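Local atomic coordinates of epidermal growth factor receptor pathway substrate 8-like protein 1 (Mus musculus, PDB entry 2CY5), a protein that probably acts in epidermal growth factor receptor signalling, using a phosphotyrosine-binding (PTB) domain of the kind that recognises short peptide motifs in partner proteins. Residues A[5-10]-A[55-60]; A[11-16]-A[120-125]; A[95-100]-A[110-115]. All blocks are in the same frame, centred on the assembly; numbering follows the deposited sequence.

Contact 1: residues A[5-10]-A[55-60]; sequences MADVSQ and VSPSQV. With CA (calcium ion), chain B.
Ser9 and Val55 form an antiparallel hydrogen-bonded pair where the first strand of this PTB domain, a member of the PH superfold, runs beside the end of strand 49-55. Ser9 N donates to Val55 O at 3.0 Å, and Val55 N answers with a shorter bond of 2.7 Å to Ser9 O. Their side chains leave on the same face, toward helix 118-133, where both meet Asp125 and Val55 also packs on Ile126. A branched valine suits this buried spot; the small serine suits the wetter margin, since its OG hydrogen-bonds with water 4 of the calcium shell.

Val8 stands beside the pair and sends its CA to 3.2 Å from Val55 O, a CA-H...O contact that adds a weaker partner to the oxygen already bound by Ser9 N. With CG1 anti to the backbone N (chi1 177°), Val8 turns its other methyl, CG2, to within 4.3 Å of Pro57 CD. Asp7 and Pro57 cross at about a right angle, Asp7 CB lying 3.8 Å from Pro57 CG. The carboxylate takes no closer part, and the backbone makes the nearer approach, with Asp7 O 3.3 Å from Pro57 CD. Proline fits this exposed bend because it has no N-H to satisfy and gives Asp7 and Val8 a compact apolar surface; the Ser56 N to Gln59 O backbone bond closes the turn that leads from strand 49-55 into strand 59-63.

The N-terminal loop also binds metal: Ala6 O meets the calcium ion at 2.4 Å, and five waters and Asp125 OD1 complete the shell. Asp7 O, next along, belongs to the second shell, accepting a bond of 2.6 Å from the calcium-bound water 3.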
# COMPACT_ATOMS: atom_id res chain seq x y z
N MSE A 5 -1.12 6.59 -29.30
CA MSE A 5 -0.52 7.79 -28.55
C MSE A 5 -1.45 8.86 -27.94
O MSE A 5 -2.32 9.40 -28.65
CB MSE A 5 0.46 8.54 -29.44
CG MSE A 5 1.73 8.84 -28.68
SE MSE A 5 3.12 7.44 -28.74
CE MSE A 5 4.33 8.29 -30.03
N ALA A 6 -1.26 9.18 -26.64
CA ALA A 6 -2.04 10.21 -25.89
C ALA A 6 -1.29 10.43 -24.62
O ALA A 6 -0.88 9.43 -24.01
CB ALA A 6 -3.45 9.74 -25.56
N ASP A 7 -1.03 11.69 -24.23
CA ASP A 7 -0.29 11.79 -23.01
C ASP A 7 -1.07 11.28 -21.82
O ASP A 7 -0.48 10.70 -20.98
CB ASP A 7 0.14 13.19 -22.70
CG ASP A 7 1.20 13.65 -23.65
OD1 ASP A 7 1.93 12.83 -24.35
OD2 ASP A 7 1.24 14.86 -23.70
N VAL A 8 -2.34 11.62 -21.71
CA VAL A 8 -3.18 11.17 -20.56
C VAL A 8 -4.34 10.40 -21.09
O VAL A 8 -5.08 10.91 -22.04
CB VAL A 8 -3.74 12.38 -19.85
CG1 VAL A 8 -4.64 11.94 -18.72
CG2 VAL A 8 -2.59 13.25 -19.40
N SER A 9 -4.51 9.14 -20.63
CA SER A 9 -5.66 8.45 -21.11
C SER A 9 -6.25 7.80 -19.84
O SER A 9 -5.49 7.55 -18.83
CB SER A 9 -5.24 7.31 -22.04
OG SER A 9 -4.43 7.71 -23.14
N GLN A 10 -7.52 7.48 -19.91
CA GLN A 10 -8.22 6.68 -18.82
C GLN A 10 -8.95 5.51 -19.30
O GLN A 10 -9.45 5.46 -20.44
CB GLN A 10 -9.23 7.41 -18.00
CG GLN A 10 -9.55 8.73 -18.55
CD GLN A 10 -10.56 9.43 -17.66
OE1 GLN A 10 -10.18 10.15 -16.71
NE2 GLN A 10 -11.85 9.13 -17.89
N VAL A 55 -3.51 6.82 -17.08
CA VAL A 55 -2.06 6.80 -17.35
C VAL A 55 -1.64 8.20 -17.80
O VAL A 55 -2.27 8.74 -18.74
CB VAL A 55 -1.83 5.85 -18.43
CG1 VAL A 55 -0.41 5.68 -18.70
CG2 VAL A 55 -2.51 4.41 -18.02
N SER A 56 -0.68 8.81 -17.12
CA SER A 56 -0.17 10.14 -17.48
C SER A 56 1.25 9.99 -17.69
O SER A 56 1.83 8.93 -17.41
CB SER A 56 -0.50 11.12 -16.40
OG SER A 56 0.41 10.98 -15.37
N PRO A 57 1.95 11.00 -18.20
CA PRO A 57 3.37 10.70 -18.42
C PRO A 57 4.23 10.58 -17.15
O PRO A 57 5.35 10.28 -17.28
CB PRO A 57 3.90 11.92 -19.23
CG PRO A 57 2.56 12.32 -19.97
CD PRO A 57 1.54 12.28 -18.83
N SER A 58 3.73 10.96 -16.00
CA SER A 58 4.53 10.82 -14.75
C SER A 58 4.05 9.74 -13.79
O SER A 58 4.78 9.41 -12.88
CB SER A 58 4.51 12.11 -13.98
OG SER A 58 3.17 12.42 -13.61
N GLN A 59 2.81 9.23 -13.96
CA GLN A 59 2.21 8.24 -13.02
C GLN A 59 1.02 7.53 -13.49
O GLN A 59 0.38 7.95 -14.49
CB GLN A 59 1.83 8.88 -11.72
CG GLN A 59 0.81 9.97 -11.78
CD GLN A 59 0.52 10.59 -10.34
OE1 GLN A 59 -0.61 10.90 -10.02
NE2 GLN A 59 1.54 10.74 -9.50
N VAL A 60 0.70 6.44 -12.81
CA VAL A 60 -0.53 5.70 -13.05
C VAL A 60 -1.38 6.04 -11.83
O VAL A 60 -0.91 5.94 -10.67
CB VAL A 60 -0.33 4.16 -13.14
CG1 VAL A 60 -1.65 3.43 -13.17
CG2 VAL A 60 0.43 3.87 -14.37
CA CA B . 0.05 7.34 -23.29
O HOH W 1 -0.88 6.44 -25.25
O HOH W 2 1.51 8.22 -25.02
O HOH W 3 1.12 8.72 -21.59
O HOH W 4 -1.73 7.74 -21.75
O HOH W 5 1.93 6.04 -23.29

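Contact 2: residues A[11-16]-A[120-125]; sequences YHVNHL and ELIRED. With CA (calcium ion), chain B.
Ile122 lays CG1 over one face of the Tyr11 ring, 3.7 Å from the ring centroid and 16° off its normal, a CH-pi contact. Its CD1 continues past Tyr11 CB to touch Val13 CG1 at 3.5 Å; the beta-branched isoleucine thus presents CG1 to the ring and CD1 to the valine. Leu121, at the helix surface, comes to the ring obliquely, CD2 lying 4.2 Å from Tyr11 CE2. This is how the C-terminal helix of the PH superfold packs on its sheet, helix 118-133 running across strand 9-20.

Tyrosine suits the margin of this core because its ring is apolar and its tip is not: Tyr11 OH donates to Asp125 OD2 at 2.7 Å, meeting the oxygen on its anti side and 30° out of the carboxylate plane. With CG anti to the backbone N (chi1 -172°), Asp125 carries its carboxylate to both this hydroxyl and the calcium ion, which OD1 binds at 2.4 Å. A phenylalanine here would probably leave Asp125 OD2 without this donor and the calcium-binding carboxylate freer to turn. Beyond the carboxylate, Asp125 O accepts a bond from the metal-bound water 5 at 2.9 Å.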
# COMPACT_ATOMS: atom_id res chain seq x y z
N TYR A 11 -9.07 4.53 -18.43
CA TYR A 11 -9.73 3.30 -18.74
C TYR A 11 -10.56 2.85 -17.51
O TYR A 11 -10.18 3.14 -16.31
CB TYR A 11 -8.69 2.22 -18.94
CG TYR A 11 -7.70 2.65 -19.96
CD1 TYR A 11 -6.49 3.27 -19.57
CD2 TYR A 11 -7.96 2.44 -21.33
CE1 TYR A 11 -5.51 3.67 -20.52
CE2 TYR A 11 -6.96 2.81 -22.31
CZ TYR A 11 -5.77 3.39 -21.91
OH TYR A 11 -4.79 3.71 -22.75
N HIS A 12 -11.75 2.34 -17.77
CA HIS A 12 -12.47 1.78 -16.63
C HIS A 12 -11.97 0.33 -16.48
O HIS A 12 -11.83 -0.40 -17.49
CB HIS A 12 -13.94 1.76 -16.87
CG HIS A 12 -14.54 3.13 -16.86
ND1 HIS A 12 -15.36 3.56 -15.84
CD2 HIS A 12 -14.37 4.18 -17.69
CE1 HIS A 12 -15.66 4.83 -16.05
NE2 HIS A 12 -15.07 5.22 -17.17
N VAL A 13 -11.67 -0.08 -15.22
CA VAL A 13 -11.27 -1.45 -15.03
C VAL A 13 -11.93 -1.92 -13.73
O VAL A 13 -12.42 -1.08 -12.99
CB VAL A 13 -9.68 -1.53 -14.80
CG1 VAL A 13 -8.95 -0.99 -16.03
CG2 VAL A 13 -9.35 -0.75 -13.57
N ASN A 14 -11.78 -3.20 -13.45
CA ASN A 14 -12.21 -3.74 -12.14
C ASN A 14 -10.93 -4.16 -11.43
O ASN A 14 -10.20 -5.06 -11.89
CB ASN A 14 -13.02 -5.05 -12.39
CG ASN A 14 -14.49 -4.72 -12.83
OD1 ASN A 14 -14.96 -3.73 -12.56
ND2 ASN A 14 -15.10 -5.57 -13.54
N HIS A 15 -10.70 -3.62 -10.28
CA HIS A 15 -9.51 -4.13 -9.55
C HIS A 15 -9.89 -5.49 -8.99
O HIS A 15 -11.03 -5.66 -8.45
CB HIS A 15 -9.26 -3.10 -8.42
CG HIS A 15 -8.27 -3.63 -7.43
ND1 HIS A 15 -8.64 -4.31 -6.26
CD2 HIS A 15 -6.91 -3.66 -7.47
CE1 HIS A 15 -7.54 -4.72 -5.63
NE2 HIS A 15 -6.48 -4.34 -6.34
N LEU A 16 -9.07 -6.49 -9.08
CA LEU A 16 -9.43 -7.79 -8.55
C LEU A 16 -8.69 -8.04 -7.20
O LEU A 16 -9.35 -8.44 -6.29
CB LEU A 16 -9.01 -8.89 -9.46
CG LEU A 16 -9.72 -8.73 -10.86
CD1 LEU A 16 -9.31 -10.00 -11.72
CD2 LEU A 16 -11.25 -8.81 -10.61
N GLU A 120 -4.74 -5.55 -22.83
CA GLU A 120 -3.61 -5.37 -23.77
C GLU A 120 -3.37 -3.94 -24.18
O GLU A 120 -2.17 -3.52 -24.27
CB GLU A 120 -3.86 -6.14 -25.06
CG GLU A 120 -2.62 -6.12 -25.84
CD GLU A 120 -1.54 -7.00 -25.16
OE1 GLU A 120 -0.35 -6.57 -25.32
OE2 GLU A 120 -1.92 -8.07 -24.52
N LEU A 121 -4.43 -3.21 -24.33
CA LEU A 121 -4.32 -1.78 -24.74
C LEU A 121 -3.78 -1.02 -23.61
O LEU A 121 -2.98 -0.11 -23.78
CB LEU A 121 -5.72 -1.26 -25.10
CG LEU A 121 -5.88 0.16 -25.66
CD1 LEU A 121 -5.23 0.23 -27.01
CD2 LEU A 121 -7.33 0.58 -25.86
N ILE A 122 -4.13 -1.41 -22.38
CA ILE A 122 -3.64 -0.58 -21.22
C ILE A 122 -2.17 -0.87 -20.97
O ILE A 122 -1.42 0.07 -20.65
CB ILE A 122 -4.49 -0.84 -19.89
CG1 ILE A 122 -6.02 -0.54 -20.11
CG2 ILE A 122 -3.95 0.05 -18.78
CD1 ILE A 122 -6.97 -1.16 -18.95
N ARG A 123 -1.78 -2.16 -21.07
CA ARG A 123 -0.39 -2.59 -20.99
C ARG A 123 0.47 -1.79 -21.98
O ARG A 123 1.51 -1.25 -21.59
CB ARG A 123 -0.25 -4.06 -21.30
CG ARG A 123 1.24 -4.49 -21.36
CD ARG A 123 1.35 -5.85 -21.99
NE ARG A 123 1.17 -5.56 -23.40
CZ ARG A 123 2.10 -4.91 -24.11
NH1 ARG A 123 3.23 -4.50 -23.54
NH2 ARG A 123 1.86 -4.64 -25.37
N GLU A 124 0.01 -1.63 -23.22
CA GLU A 124 0.88 -0.91 -24.16
C GLU A 124 1.00 0.48 -23.78
O GLU A 124 2.07 0.97 -23.96
CB GLU A 124 0.32 -0.93 -25.63
CG GLU A 124 0.58 -2.17 -26.40
CD GLU A 124 -0.23 -2.00 -27.78
OE1 GLU A 124 -1.42 -2.48 -27.91
OE2 GLU A 124 0.32 -1.29 -28.67
N ASP A 125 -0.04 1.13 -23.27
CA ASP A 125 0.01 2.50 -22.88
C ASP A 125 0.95 2.74 -21.69
O ASP A 125 1.89 3.61 -21.69
CB ASP A 125 -1.41 2.95 -22.53
CG ASP A 125 -1.51 4.47 -22.28
OD1 ASP A 125 -0.51 5.16 -22.53
OD2 ASP A 125 -2.56 4.99 -21.93
CA CA B . 0.05 7.34 -23.29
O HOH W 4 -1.73 7.74 -21.75
O HOH W 5 1.93 6.04 -23.29
O HOH W 3 1.12 8.72 -21.59
O HOH W 1 -0.88 6.44 -25.25
O HOH W 2 1.51 8.22 -25.02

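Contact 3: residues A[95-100]-A[110-115]; sequences LLLVCQ and HFFQGL
Leu95 and Phe112 join by two backbone bonds, Leu95 N to Phe112 O at 2.8 Å and Phe112 N to Leu95 O at 2.9 Å, and Leu97 repeats the pattern with His110. Between these hydrogen-bonded pairs sits the non-hydrogen-bonded pair of Leu96 and Phe111. Here Phe111 CA makes a CA-H...O contact of 3.4 Å with Leu95 O. Leu96 CA makes another, equally long, with His110 O.

Apolar packing runs on both faces. On the face of Leu96 and Phe111, the leucine CG stands over the phenylalanine ring, offset toward its rim, in a CH-pi contact. Leu96 CD1 comes closer still, 3.6 Å from Phe111 CZ. With CG beside the backbone N (chi1 -88°), the Phe111 ring leans over so that CE1 and CZ reach the Leu96 side chain, and the two form an apolar surface for Ala33 of helix 30-42. On the other face Leu95 and Phe112 lie side by side, pointing the same way, while Leu97 CD1 crosses obliquely to within 3.9 Å of Phe112 CE1. Large leucine and phenylalanine side chains suit these buried places, where Phe112 also meets His15 edge-to-face and Val13.

Polar and sulfur contacts belong to His110. Leu97 O lies at the edge of its ring, near the plane and nearest the carbon CD2. Cys99 SG lies obliquely 3.8 Å from His110 CD2, a large, polarisable atom on a short side chain. The buried ring is anchored by the hydrogen bond between its ND1 and Thr18 OG1, so histidine combines a flat packing surface with a polar grip on strand 9-20.

Strands 94-99 and 108-114 thus make an antiparallel hairpin, flanked by strands 79-85 and 9-20: the last hairpin before the C-terminal helix in the PH superfold of PTB domains.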
# COMPACT_ATOMS: atom_id res chain seq x y z
N LEU A 95 -4.80 -7.37 -16.47
CA LEU A 95 -3.73 -6.45 -16.51
C LEU A 95 -2.91 -6.71 -15.16
O LEU A 95 -3.46 -6.69 -14.03
CB LEU A 95 -4.28 -5.03 -16.45
CG LEU A 95 -3.07 -4.05 -16.27
CD1 LEU A 95 -2.16 -3.96 -17.53
CD2 LEU A 95 -3.63 -2.51 -16.01
N LEU A 96 -1.64 -7.00 -15.27
CA LEU A 96 -0.86 -7.20 -14.06
C LEU A 96 0.08 -6.05 -13.92
O LEU A 96 0.79 -5.59 -14.89
CB LEU A 96 -0.13 -8.48 -14.22
CG LEU A 96 0.49 -9.14 -12.99
CD1 LEU A 96 0.91 -10.57 -13.29
CD2 LEU A 96 1.63 -8.39 -12.76
N LEU A 97 0.13 -5.45 -12.74
CA LEU A 97 1.12 -4.37 -12.47
C LEU A 97 1.93 -4.74 -11.20
O LEU A 97 1.34 -5.05 -10.16
CB LEU A 97 0.49 -2.98 -12.21
CG LEU A 97 0.05 -2.10 -13.30
CD1 LEU A 97 -0.74 -0.90 -12.61
CD2 LEU A 97 1.34 -1.56 -13.93
N VAL A 98 3.25 -4.77 -11.29
CA VAL A 98 4.01 -5.02 -10.06
C VAL A 98 4.60 -3.66 -9.71
O VAL A 98 5.25 -3.02 -10.59
CB VAL A 98 5.12 -6.00 -10.35
CG1 VAL A 98 6.05 -6.23 -8.97
CG2 VAL A 98 4.54 -7.26 -11.05
N CYS A 99 4.44 -3.15 -8.45
CA CYS A 99 4.99 -1.85 -8.09
C CYS A 99 5.94 -2.12 -6.86
O CYS A 99 5.76 -3.14 -6.11
CB CYS A 99 3.86 -0.97 -7.61
SG CYS A 99 2.84 -0.74 -9.05
N GLN A 100 6.90 -1.24 -6.66
CA GLN A 100 7.77 -1.34 -5.41
C GLN A 100 7.61 0.05 -4.88
O GLN A 100 8.17 1.05 -5.44
CB GLN A 100 9.27 -1.60 -5.79
CG GLN A 100 10.27 -1.51 -4.50
CD GLN A 100 9.73 -2.44 -3.39
OE1 GLN A 100 9.11 -2.01 -2.41
NE2 GLN A 100 9.94 -3.69 -3.55
N HIS A 110 -0.51 -6.15 -8.44
CA HIS A 110 -1.90 -5.69 -8.53
C HIS A 110 -2.54 -6.37 -9.85
O HIS A 110 -1.92 -6.35 -10.96
CB HIS A 110 -1.95 -4.22 -8.74
CG HIS A 110 -1.26 -3.39 -7.69
ND1 HIS A 110 -1.89 -3.01 -6.52
CD2 HIS A 110 0.02 -2.89 -7.61
CE1 HIS A 110 -1.02 -2.33 -5.76
NE2 HIS A 110 0.14 -2.26 -6.39
N PHE A 111 -3.72 -6.97 -9.73
CA PHE A 111 -4.40 -7.54 -10.90
C PHE A 111 -5.69 -6.75 -11.14
O PHE A 111 -6.53 -6.49 -10.18
CB PHE A 111 -4.80 -8.98 -10.64
CG PHE A 111 -3.77 -9.99 -11.00
CD1 PHE A 111 -3.52 -10.31 -12.29
CD2 PHE A 111 -3.09 -10.66 -9.97
CE1 PHE A 111 -2.62 -11.33 -12.63
CE2 PHE A 111 -2.18 -11.70 -10.27
CZ PHE A 111 -1.92 -12.08 -11.62
N PHE A 112 -5.92 -6.44 -12.46
CA PHE A 112 -7.13 -5.71 -12.91
C PHE A 112 -7.71 -6.44 -14.08
O PHE A 112 -7.01 -7.11 -14.82
CB PHE A 112 -6.82 -4.27 -13.32
CG PHE A 112 -6.13 -3.47 -12.26
CD1 PHE A 112 -4.70 -3.51 -12.13
CD2 PHE A 112 -6.82 -2.62 -11.46
CE1 PHE A 112 -3.99 -2.64 -11.25
CE2 PHE A 112 -6.13 -1.71 -10.50
CZ PHE A 112 -4.71 -1.72 -10.42
N GLN A 113 -9.03 -6.40 -14.16
CA GLN A 113 -9.79 -7.08 -15.25
C GLN A 113 -10.11 -5.95 -16.16
O GLN A 113 -10.55 -4.89 -15.75
CB GLN A 113 -11.10 -7.55 -14.72
CG GLN A 113 -11.88 -8.29 -15.67
CD GLN A 113 -13.05 -8.89 -14.93
OE1 GLN A 113 -13.80 -8.21 -14.14
NE2 GLN A 113 -13.21 -10.17 -15.16
N GLY A 114 -9.90 -6.12 -17.45
CA GLY A 114 -10.16 -4.95 -18.27
C GLY A 114 -11.65 -5.11 -18.65
O GLY A 114 -12.16 -6.23 -18.50
N LEU A 115 -12.32 -4.04 -19.09
CA LEU A 115 -13.68 -4.22 -19.56
C LEU A 115 -13.67 -4.18 -21.15
O LEU A 115 -13.01 -4.96 -21.84
CB LEU A 115 -14.49 -3.12 -19.00
CG LEU A 115 -14.26 -3.14 -17.43
CD1 LEU A 115 -14.86 -1.92 -16.71
CD2 LEU A 115 -15.02 -4.45 -16.97

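How the contacts relate
From the N terminus, the calcium-binding loop and the start of strand 9-20 come first, and contact 1 closes a loop of 44 residues, holding helix 30-42 and most of strand 49-55, on 55-60. Contact 2 starts on the same strand at 11-16 and closes only at 120-125, so contacts 1 and 2 cross along the chain. Val55 CG2 packs on Tyr11 CE1 between them, and they share the calcium ion. Contact 3, in series with contact 1, is a short hairpin nested inside the loop of contact 2. Contact 1 joins strand 9-20 to 49-55, contact 2 joins it to helix 118-133, and contact 3 pairs 94-99 with 108-114, the neighbour of 9-20, where Leu16 N and Phe111 O probably hydrogen-bond.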